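DNA helicase RecQ (Deinococcus radiodurans, PDB 4Q48) probably couples ATP hydrolysis to 3'-5' unwinding of duplex DNA, the catalytic core present here combining the helicase, zinc-binding and RQC regions of a RecQ-subfamily enzyme. Local coordinates at residues A[99-102]-A[103-107]; A[121-124]-A[125-129]; A[274-277]-A[278-281]; A[321-324]-A[325-328]; A[435-438]-A[439-443]. One frame throughout, in Å; residues are numbered along the deposited sequence.

All five contacts are local, each closing one turn of helix or its end. Contacts 1 and 2 share the first helicase region and touch: their centres are 14 Å apart, and Glu-107 OE2 meets Arg-129 NH1 at 2.7 Å in a salt bridge. Contacts 3 and 4 belong to the second helicase region, with nearest atoms about 10 Å apart. Contact 4 lies closest to the nucleotide- and zinc-binding sites: the side chain of Tyr-321 is about 10 Å from that of Lys-52, which binds ADP, absent from this model, and about 14 Å from the zinc ion. Contact 5, in the RQC region, is remote, its centre 44 Å from that of contact 4.

Contact 1. Residues A[99-102]-A[103-107]; sequences LPHE and AREVE
Leu-99 O receives the amide of Ala-103 at 2.9 Å from its N, the first i to i+4 bond of the helix that follows. The amide N of Leu-99 gives a hydrogen bond to Glu-102 OE1 (3.3 Å), reaching the carboxylate on its anti side and 24° out of its plane; Glu-102 CG lies beside its own backbone N (chi1 -65°), and the chain, extended beyond it, brings OE1 there. Pro-100 offers its carbonyl to one face of the Arg-104 guanidinium, with O 3.3 Å above that plane. The bend of Arg-104 at chi3 (-49°) folds the group back there, but Pro-100 O to Arg-104 NH2 has too poor an angle for a hydrogen bond. The His-101 ring has Glu-102 CG 3.4 Å above one face, offset toward the rim; Glu-105 runs alongside it, but its placement is less certain. Glu-102 O closes the turn by accepting Val-106 N at 3.3 Å, while Val-106 CG2 rests 3.4 Å from that same Glu-102 O. In the beta-alpha-beta unit of strand 91-94, helix 100-111 and strand 117-120, Val-106 packs on Ala-92 and Leu-94 of the first strand, and Ala-103 faces Arg-124 of helix 122-125.

Contact 2. Residues A[121-124]-A[125-129]; sequences APER and LLMPR
Met-127 SD and Arg-129 NH1 both approach the Arg-124 guanidinium obliquely. The sulfur lies nearer the stem, with Arg-124 CD at 4.2 Å from Met-127 SD, and the two chains cross because Arg-124 kinks at chi2 (68°) while Met-127 stays extended. Arg-124 NH2 stands 4.3 Å from Arg-129 NH1, and it meets the Arg-129 guanidinium obliquely too. These like charges share a neighbourhood with Glu-107, the salt-bridge partner of Arg-129, which probably offsets their repulsion. A further flat group, the Glu-123 carboxylate, lies beside Met-127, and its OE2 is 3.6 Å from Met-127 CE.

Backbone bonds hold the short helix together: Leu-125 N to Ala-121 O and Leu-126 N to Pro-122 O each measure 3.0 Å, and a weak bond of 3.3 Å links Met-127 N to Arg-124 O. Leu-126 CD1 also folds to within 3.3 Å of Pro-122 O. Ala-121 is the N-cap of helix 122-125 and Met-127 that of helix 128-135. The Ala-Pro-Glu-Arg sequence is consistent with helicase motif Ib.

Arg-124 O additionally accepts Thr-130 OG1, tying the two helices. Ala-121 pairs through its backbone with Leu-94 beside the sheet, Leu-125 packs on Leu-164 and on Leu-167 of helix 165-170, and Arg-124 lies against helix 100-111.

Contact 3. Residues A[274-277]-A[278-281]; sequences ERNN and VQER
Gln-279 N, Glu-280 N and Arg-281 N donate to Arg-275 O, Asn-276 O and Asn-277 O respectively, each over 3.1 Å. All three bonds are nearly straight, the N-H...O angles running from 165° to 169°, which is direct evidence of regular alpha-helix. The preceding pair, Val-278 N with Glu-274 O, is modelled too short for its length to be trusted.

Contacts of side-chain stems on carbonyls come next. The methyl CG2 of Val-278 lies beside Glu-274 O, on the side of its own backbone N. Gln-279 CG is likewise beside its backbone N (chi1 -67°), which lowers it to 3.2 Å from Arg-275 O. Arg-281 passes Asn-277 in the same way, its CG 3.7 Å from Asn-277 O.

The helix, 272-284, is the crossover of a beta-alpha-beta unit between strands 263-266 and 289-292, neighbours at one border of the six-stranded parallel sheet in the second RecA-like domain. Its inner side is marked by Val-278, which is buried and touches Tyr-266, as do the side chains of Arg-275 and Gln-279.

Polar tips form the last group. Asn-276 OD1 comes no nearer than 4.5 Å to Gln-279 NE2, so the two amides do not bond. Glu-280, bent at chi2, turns OE1 to Asn-284 ND2, while Arg-281 NH2 forms salt bridges with Asp-262 and Glu-285.

Contact 4. Residues A[321-324]-A[325-328]; sequences YQET and GRAG
Gln-322 and Arg-326 lie side by side and point the same way, with amide and guanidinium planes 32° apart. Gln-322 CG is placed over one face of the guanidinium, 4.1 Å from Arg-326 NH1, and Gln-322 NE2 comes within 3.3 Å of Arg-326 NH2. As modelled, both of those nitrogens are donors and no hydrogen bond is formed. In Arg-326 chi1 (-65°) places CG beside the backbone N, and the chain, extended from CG to NE, then runs alongside Gln-322 and carries the planar group back along the last turn of the helix.

The backbone sets this placement. Gly-325 N bonds to Tyr-321 O at 2.9 Å, an i to i+4 link. Arg-326 N then reaches Glu-323 O at 3.1 Å with an N-H...O angle of 168°, and Ala-327 N reaches Thr-324 O at 3.1 Å, closing a type I beta turn from Thr-324 to Ala-327. These two i to i+3 bonds and the turn show the helix ending. The hydroxyl of Thr-324 bonds back to Tyr-320 O, with OG1 set between the backbone N and carbonyl carbon.

Farther out, Arg-326 NH1 is held by Tyr-242 OH, Glu-323 OE1 by His-310, and Tyr-321 OH by Phe-207 O. The Gln-Glu-Thr-Gly-Arg-Ala-Gly sequence is that of helicase motif VI, which in relatives faces the nucleotide cleft. Thr-324 packs on strands 305-310 and 334-340, Ala-327 touches both as well, and Arg-326 lies on Ile-240 of strand 238-242.

Contact 5. Residues A[435-438]-A[439-443]; sequences HLTD and VLLGR
Arg-443 crosses Asp-438 at about a right angle and can be followed outward along its chain. CB begins 3.9 Å from Asp-438 OD1, CG passes it at 4.2 Å, and the extended chain brings Arg-443 CD to 3.2 Å from the same oxygen. Through NE the chain reaches the guanidinium, where NH1 makes a salt bridge with Asp-438 OD1 at 3.4 Å; as a hydrogen bond it is weak by length though straight, at 172°. OD1 lies at the guanidinium edge, in its plane, while the carboxylate as a whole is turned 58° from it. One guanidinium face is covered by Leu-441 CD1, 3.4 Å above its centre.

Leu-441 in turn lies alongside Thr-437, its CD1 3.9 Å from Thr-437 CG2. The chain reverses in a Schellman motif: Gly-442 takes positive phi, Arg-443 N bonds to Asp-438 O at 3.0 Å, and Gly-442 N bonds to Val-439 O at 3.1 Å. This ends helix 433-441 of the RQC region, a winged-helix domain in RecQ enzymes. Around it, Thr-437 and Leu-440 pack on Trp-470 of helix 467-479, and His-435 NE2 is hydrogen-bonded to His-453.

Asp-438 therefore serves the turn twice, through carbonyl and carboxylate. Arg-443 NH1 also has a salt bridge to Glu-467. Its positive charge would probably favour an ionised Asp-438, though sharing it with Glu-467 should lessen the effect.

Contact 1. Residues A[99-102]-A[103-107]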
# COMPACT_ATOMS: atom_id res chain seq x y z
N LEU A 99 34.22 -0.28 -6.06
CA LEU A 99 35.61 -0.71 -5.95
C LEU A 99 36.07 -0.61 -4.49
O LEU A 99 35.62 0.28 -3.76
CB LEU A 99 36.50 0.14 -6.86
CG LEU A 99 36.11 0.13 -8.35
CD1 LEU A 99 37.12 0.92 -9.17
CD2 LEU A 99 36.00 -1.30 -8.83
N PRO A 100 36.97 -1.51 -4.07
CA PRO A 100 37.56 -1.50 -2.73
C PRO A 100 38.24 -0.19 -2.30
O PRO A 100 38.22 0.06 -1.09
CB PRO A 100 38.58 -2.64 -2.81
CG PRO A 100 37.96 -3.60 -3.72
CD PRO A 100 37.28 -2.76 -4.79
N HIS A 101 38.87 0.60 -3.18
CA HIS A 101 39.36 1.89 -2.68
C HIS A 101 38.19 2.84 -2.38
O HIS A 101 38.18 3.45 -1.33
CB HIS A 101 40.42 2.54 -3.60
CG HIS A 101 39.90 3.03 -4.92
ND1 HIS A 101 39.68 2.20 -5.99
CD2 HIS A 101 39.61 4.28 -5.35
CE1 HIS A 101 39.26 2.91 -7.02
NE2 HIS A 101 39.20 4.18 -6.65
N GLU A 102 37.21 2.90 -3.28
CA GLU A 102 36.06 3.81 -3.18
C GLU A 102 35.24 3.49 -1.93
O GLU A 102 34.70 4.39 -1.27
CB GLU A 102 35.22 3.66 -4.44
CG GLU A 102 35.95 4.10 -5.70
CD GLU A 102 35.17 3.83 -6.98
OE1 GLU A 102 34.39 2.83 -7.00
OE2 GLU A 102 35.34 4.63 -7.93
N ALA A 103 35.11 2.19 -1.65
CA ALA A 103 34.39 1.68 -0.49
C ALA A 103 35.14 2.09 0.77
O ALA A 103 34.55 2.26 1.84
CB ALA A 103 34.25 0.15 -0.57
N ARG A 104 36.45 2.21 0.63
CA ARG A 104 37.32 2.51 1.75
C ARG A 104 37.32 4.00 2.05
O ARG A 104 37.60 4.41 3.19
CB ARG A 104 38.73 2.00 1.40
CG ARG A 104 39.80 2.13 2.46
CD ARG A 104 41.12 1.55 1.92
NE ARG A 104 40.92 0.23 1.33
CZ ARG A 104 41.49 -0.19 0.20
NH1 ARG A 104 42.30 0.61 -0.48
NH2 ARG A 104 41.23 -1.41 -0.26
N GLU A 105 36.91 4.82 1.08
CA GLU A 105 36.93 6.28 1.30
C GLU A 105 35.59 6.85 1.72
O GLU A 105 35.53 7.94 2.30
CB GLU A 105 37.38 7.01 0.03
CG GLU A 105 38.39 6.23 -0.81
CD GLU A 105 38.83 6.96 -2.07
OE1 GLU A 105 40.00 7.40 -2.12
OE2 GLU A 105 37.96 7.22 -2.95
N VAL A 106 34.53 6.09 1.50
CA VAL A 106 33.24 6.46 2.02
C VAL A 106 33.26 6.11 3.50
O VAL A 106 32.76 6.84 4.36
CB VAL A 106 32.10 5.76 1.26
CG1 VAL A 106 30.76 5.98 1.94
CG2 VAL A 106 32.06 6.28 -0.16
N GLU A 107 33.88 4.97 3.78
CA GLU A 107 34.10 4.57 5.15
C GLU A 107 34.93 5.61 5.91
O GLU A 107 34.58 5.94 7.05
CB GLU A 107 34.76 3.20 5.20
CG GLU A 107 33.75 2.12 4.96
CD GLU A 107 34.38 0.77 4.78
OE1 GLU A 107 35.63 0.73 4.66
OE2 GLU A 107 33.65 -0.24 4.76

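Contact 2. Residues A[121-124]-A[125-129]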
# COMPACT_ATOMS: atom_id res chain seq x y z
N ALA A 121 23.22 -0.40 1.01
CA ALA A 121 22.49 -1.60 0.70
C ALA A 121 22.52 -2.49 1.93
O ALA A 121 23.51 -2.51 2.66
CB ALA A 121 23.11 -2.30 -0.50
N PRO A 122 21.44 -3.26 2.15
CA PRO A 122 21.33 -4.20 3.26
C PRO A 122 22.48 -5.19 3.28
O PRO A 122 22.97 -5.60 4.34
CB PRO A 122 20.02 -4.93 2.97
CG PRO A 122 19.25 -3.97 2.14
CD PRO A 122 20.23 -3.24 1.31
N GLU A 123 22.92 -5.55 2.09
CA GLU A 123 24.00 -6.50 1.89
C GLU A 123 25.27 -5.96 2.56
O GLU A 123 25.96 -6.68 3.29
CB GLU A 123 24.19 -6.76 0.38
CG GLU A 123 25.58 -7.13 -0.07
CD GLU A 123 26.46 -5.91 -0.28
OE1 GLU A 123 25.91 -4.82 -0.59
OE2 GLU A 123 27.69 -6.04 -0.14
N ARG A 124 25.57 -4.68 2.32
CA ARG A 124 26.70 -4.07 2.99
C ARG A 124 26.47 -3.95 4.51
O ARG A 124 27.34 -4.31 5.28
CB ARG A 124 27.00 -2.69 2.39
CG ARG A 124 28.40 -2.20 2.65
CD ARG A 124 29.39 -3.05 1.89
NE ARG A 124 30.75 -2.59 2.07
CZ ARG A 124 31.78 -3.10 1.41
NH1 ARG A 124 31.57 -4.08 0.54
NH2 ARG A 124 33.00 -2.62 1.61
N LEU A 125 25.30 -3.45 4.91
CA LEU A 125 25.03 -3.15 6.31
C LEU A 125 25.15 -4.35 7.25
O LEU A 125 25.67 -4.23 8.36
CB LEU A 125 23.63 -2.56 6.47
CG LEU A 125 23.18 -2.41 7.93
CD1 LEU A 125 23.97 -1.31 8.58
CD2 LEU A 125 21.69 -2.14 8.07
N LEU A 126 24.68 -5.51 6.81
CA LEU A 126 24.54 -6.62 7.74
C LEU A 126 25.84 -7.38 7.91
O LEU A 126 25.95 -8.24 8.80
CB LEU A 126 23.41 -7.56 7.29
CG LEU A 126 22.02 -6.92 7.30
CD1 LEU A 126 21.11 -7.57 6.28
CD2 LEU A 126 21.43 -7.03 8.68
N MET A 127 26.83 -7.06 7.08
CA MET A 127 28.17 -7.64 7.20
C MET A 127 28.76 -7.31 8.59
O MET A 127 28.73 -6.14 9.04
CB MET A 127 29.11 -7.12 6.11
CG MET A 127 28.85 -7.60 4.70
SD MET A 127 30.02 -6.81 3.57
CE MET A 127 29.84 -7.85 2.11
N PRO A 128 29.32 -8.33 9.29
CA PRO A 128 29.79 -8.16 10.67
C PRO A 128 30.82 -7.03 10.78
O PRO A 128 30.83 -6.26 11.74
CB PRO A 128 30.42 -9.52 11.01
CG PRO A 128 29.78 -10.48 10.05
CD PRO A 128 29.62 -9.68 8.78
N ARG A 129 31.65 -6.91 9.76
CA ARG A 129 32.61 -5.83 9.68
C ARG A 129 31.92 -4.46 9.64
O ARG A 129 32.32 -3.54 10.36
CB ARG A 129 33.51 -6.02 8.47
CG ARG A 129 34.57 -5.00 8.35
CD ARG A 129 35.07 -4.94 6.94
NE ARG A 129 36.12 -3.95 6.75
CZ ARG A 129 35.93 -2.82 6.08
NH1 ARG A 129 34.73 -2.56 5.58
NH2 ARG A 129 36.93 -1.95 5.94

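Contact 3. Residues A[274-277]-A[278-281]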
# COMPACT_ATOMS: atom_id res chain seq x y z
N GLU A 274 12.31 4.02 -29.02
CA GLU A 274 10.86 4.29 -29.03
C GLU A 274 10.32 4.46 -27.60
O GLU A 274 9.45 5.29 -27.37
CB GLU A 274 10.07 3.19 -29.74
CG GLU A 274 9.98 1.91 -28.97
CD GLU A 274 9.23 0.81 -29.68
OE1 GLU A 274 8.62 1.07 -30.77
OE2 GLU A 274 9.18 -0.33 -29.13
N ARG A 275 10.79 3.63 -26.66
CA ARG A 275 10.26 3.68 -25.30
C ARG A 275 10.61 5.01 -24.66
O ARG A 275 9.80 5.62 -23.94
CB ARG A 275 10.82 2.54 -24.44
CG ARG A 275 10.42 2.66 -22.97
CD ARG A 275 10.98 1.56 -22.08
NE ARG A 275 10.85 0.27 -22.73
CZ ARG A 275 11.49 -0.83 -22.35
NH1 ARG A 275 12.31 -0.81 -21.30
NH2 ARG A 275 11.30 -1.96 -23.01
N ASN A 276 11.81 5.48 -24.97
CA ASN A 276 12.24 6.77 -24.51
C ASN A 276 11.50 7.79 -25.37
O ASN A 276 11.10 8.85 -24.89
CB ASN A 276 13.77 6.88 -24.63
CG ASN A 276 14.38 7.82 -23.61
OD1 ASN A 276 13.88 7.95 -22.48
ND2 ASN A 276 15.48 8.46 -23.98
N ASN A 277 11.28 7.44 -26.64
CA ASN A 277 10.52 8.25 -27.59
C ASN A 277 9.05 8.41 -27.17
O ASN A 277 8.48 9.50 -27.29
CB ASN A 277 10.61 7.60 -28.99
CG ASN A 277 9.70 8.26 -30.04
OD1 ASN A 277 8.47 8.18 -29.97
ND2 ASN A 277 10.32 8.87 -31.05
N VAL A 278 8.45 7.34 -26.67
CA VAL A 278 7.06 7.38 -26.21
C VAL A 278 6.96 8.23 -24.96
O VAL A 278 6.05 9.03 -24.84
CB VAL A 278 6.47 5.99 -25.94
CG1 VAL A 278 5.12 6.10 -25.25
CG2 VAL A 278 6.32 5.23 -27.25
N GLN A 279 7.90 8.07 -24.04
CA GLN A 279 7.90 8.93 -22.87
C GLN A 279 7.87 10.40 -23.29
O GLN A 279 6.96 11.11 -22.90
CB GLN A 279 9.12 8.70 -21.98
CG GLN A 279 9.20 7.36 -21.30
CD GLN A 279 10.11 7.43 -20.08
OE1 GLN A 279 10.26 8.49 -19.48
NE2 GLN A 279 10.72 6.30 -19.73
N GLU A 280 8.80 10.83 -24.14
CA GLU A 280 8.84 12.24 -24.55
C GLU A 280 7.54 12.70 -25.23
O GLU A 280 7.02 13.76 -24.89
CB GLU A 280 10.03 12.51 -25.49
CG GLU A 280 11.43 12.55 -24.81
CD GLU A 280 11.42 13.14 -23.40
OE1 GLU A 280 11.04 14.32 -23.23
OE2 GLU A 280 11.81 12.42 -22.44
N ARG A 281 6.99 11.91 -26.14
CA ARG A 281 5.75 12.34 -26.78
C ARG A 281 4.63 12.56 -25.74
O ARG A 281 3.84 13.51 -25.84
CB ARG A 281 5.28 11.36 -27.84
CG ARG A 281 5.96 11.52 -29.18
CD ARG A 281 4.99 11.11 -30.30
NE ARG A 281 3.77 11.92 -30.29
CZ ARG A 281 2.69 11.65 -31.03
NH1 ARG A 281 2.67 10.58 -31.83
NH2 ARG A 281 1.61 12.43 -30.96

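Contact 4. Residues A[321-324]-A[325-328]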
# COMPACT_ATOMS: atom_id res chain seq x y z
N TYR A 321 -3.37 1.52 -6.76
CA TYR A 321 -3.15 2.85 -6.21
C TYR A 321 -2.00 3.60 -6.91
O TYR A 321 -2.09 4.81 -7.17
CB TYR A 321 -2.87 2.76 -4.71
CG TYR A 321 -2.66 4.09 -4.09
CD1 TYR A 321 -3.75 4.86 -3.69
CD2 TYR A 321 -1.38 4.61 -3.95
CE1 TYR A 321 -3.55 6.11 -3.11
CE2 TYR A 321 -1.18 5.85 -3.40
CZ TYR A 321 -2.26 6.59 -2.97
OH TYR A 321 -2.02 7.81 -2.41
N GLN A 322 -0.92 2.89 -7.23
CA GLN A 322 0.19 3.59 -7.85
C GLN A 322 -0.24 3.96 -9.27
O GLN A 322 0.03 5.06 -9.76
CB GLN A 322 1.48 2.76 -7.89
CG GLN A 322 2.42 3.24 -9.00
CD GLN A 322 3.60 2.32 -9.33
OE1 GLN A 322 3.44 1.10 -9.47
NE2 GLN A 322 4.78 2.92 -9.51
N GLU A 323 -0.95 3.05 -9.93
CA GLU A 323 -1.33 3.31 -11.30
C GLU A 323 -2.36 4.45 -11.42
O GLU A 323 -2.11 5.43 -12.08
CB GLU A 323 -1.86 2.04 -11.96
CG GLU A 323 -0.76 1.13 -12.41
CD GLU A 323 -1.19 -0.33 -12.42
OE1 GLU A 323 -2.40 -0.59 -12.62
OE2 GLU A 323 -0.33 -1.22 -12.21
N THR A 324 -3.50 4.35 -10.74
CA THR A 324 -4.45 5.44 -10.74
C THR A 324 -3.80 6.74 -10.26
O THR A 324 -4.21 7.84 -10.65
CB THR A 324 -5.67 5.15 -9.84
OG1 THR A 324 -5.23 5.03 -8.49
CG2 THR A 324 -6.40 3.90 -10.26
N GLY A 325 -2.81 6.61 -9.37
CA GLY A 325 -2.19 7.76 -8.75
C GLY A 325 -1.37 8.60 -9.70
O GLY A 325 -0.94 9.68 -9.34
N ARG A 326 -1.15 8.11 -10.91
CA ARG A 326 -0.40 8.88 -11.89
C ARG A 326 -1.24 9.95 -12.51
O ARG A 326 -0.78 10.73 -13.34
CB ARG A 326 0.17 7.99 -12.99
CG ARG A 326 1.18 7.01 -12.51
CD ARG A 326 2.05 6.58 -13.63
NE ARG A 326 3.32 6.05 -13.15
CZ ARG A 326 3.53 4.77 -12.88
NH1 ARG A 326 2.52 3.91 -13.03
NH2 ARG A 326 4.72 4.35 -12.46
N ALA A 327 -2.49 10.01 -12.08
CA ALA A 327 -3.43 10.94 -12.63
C ALA A 327 -3.48 12.17 -11.77
O ALA A 327 -3.08 12.12 -10.63
CB ALA A 327 -4.80 10.30 -12.74
N GLY A 328 -3.87 13.29 -12.37
CA GLY A 328 -4.16 14.50 -11.66
C GLY A 328 -3.04 15.04 -10.79
O GLY A 328 -3.29 15.52 -9.70

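Contact 5. Residues A[435-438]-A[439-443]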
# COMPACT_ATOMS: atom_id res chain seq x y z
N HIS A 435 -17.67 -23.48 12.91
CA HIS A 435 -18.05 -23.62 14.32
C HIS A 435 -18.94 -22.49 14.82
O HIS A 435 -20.01 -22.73 15.39
CB HIS A 435 -16.82 -23.72 15.21
CG HIS A 435 -17.16 -23.99 16.64
ND1 HIS A 435 -17.35 -25.27 17.12
CD2 HIS A 435 -17.40 -23.16 17.68
CE1 HIS A 435 -17.68 -25.21 18.39
NE2 HIS A 435 -17.72 -23.94 18.76
N LEU A 436 -18.51 -21.25 14.58
CA LEU A 436 -19.30 -20.07 14.89
C LEU A 436 -20.72 -20.20 14.32
O LEU A 436 -21.72 -19.85 14.97
CB LEU A 436 -18.61 -18.84 14.33
CG LEU A 436 -17.28 -18.42 14.96
CD1 LEU A 436 -16.73 -17.17 14.28
CD2 LEU A 436 -17.44 -18.18 16.43
N THR A 437 -20.78 -20.71 13.09
CA THR A 437 -22.05 -20.82 12.38
C THR A 437 -22.95 -21.82 13.09
O THR A 437 -24.18 -21.66 13.09
CB THR A 437 -21.82 -21.23 10.92
OG1 THR A 437 -20.95 -20.28 10.29
CG2 THR A 437 -23.13 -21.33 10.17
N ASP A 438 -22.33 -22.85 13.68
CA ASP A 438 -23.05 -23.87 14.46
C ASP A 438 -23.68 -23.24 15.67
O ASP A 438 -24.86 -23.47 15.97
CB ASP A 438 -22.11 -25.00 14.92
CG ASP A 438 -21.92 -26.09 13.88
OD1 ASP A 438 -22.82 -26.25 13.01
OD2 ASP A 438 -20.86 -26.76 13.93
N VAL A 439 -22.89 -22.44 16.38
CA VAL A 439 -23.36 -21.75 17.55
C VAL A 439 -24.51 -20.85 17.15
O VAL A 439 -25.59 -20.88 17.75
CB VAL A 439 -22.24 -20.94 18.23
CG1 VAL A 439 -22.79 -20.15 19.40
CG2 VAL A 439 -21.09 -21.85 18.68
N LEU A 440 -24.28 -20.05 16.12
CA LEU A 440 -25.31 -19.14 15.63
C LEU A 440 -26.62 -19.87 15.30
O LEU A 440 -27.70 -19.34 15.53
CB LEU A 440 -24.80 -18.39 14.41
CG LEU A 440 -23.82 -17.26 14.71
CD1 LEU A 440 -23.13 -16.77 13.43
CD2 LEU A 440 -24.55 -16.12 15.40
N LEU A 441 -26.52 -21.09 14.77
CA LEU A 441 -27.69 -21.81 14.28
C LEU A 441 -28.36 -22.63 15.37
O LEU A 441 -29.51 -23.05 15.24
CB LEU A 441 -27.29 -22.74 13.13
CG LEU A 441 -27.01 -22.08 11.78
CD1 LEU A 441 -26.53 -23.11 10.81
CD2 LEU A 441 -28.27 -21.40 11.27
N GLY A 442 -27.64 -22.83 16.46
CA GLY A 442 -28.18 -23.60 17.55
C GLY A 442 -28.10 -25.07 17.23
O GLY A 442 -29.02 -25.82 17.55
N ARG A 443 -27.02 -25.48 16.55
CA ARG A 443 -26.78 -26.89 16.26
C ARG A 443 -25.89 -27.51 17.32
O ARG A 443 -24.78 -27.01 17.58
CB ARG A 443 -26.13 -27.09 14.90
CG ARG A 443 -26.94 -26.68 13.70
CD ARG A 443 -25.99 -26.68 12.51
NE ARG A 443 -26.63 -26.60 11.21
CZ ARG A 443 -25.96 -26.39 10.08
NH1 ARG A 443 -24.63 -26.27 10.14
NH2 ARG A 443 -26.60 -26.30 8.91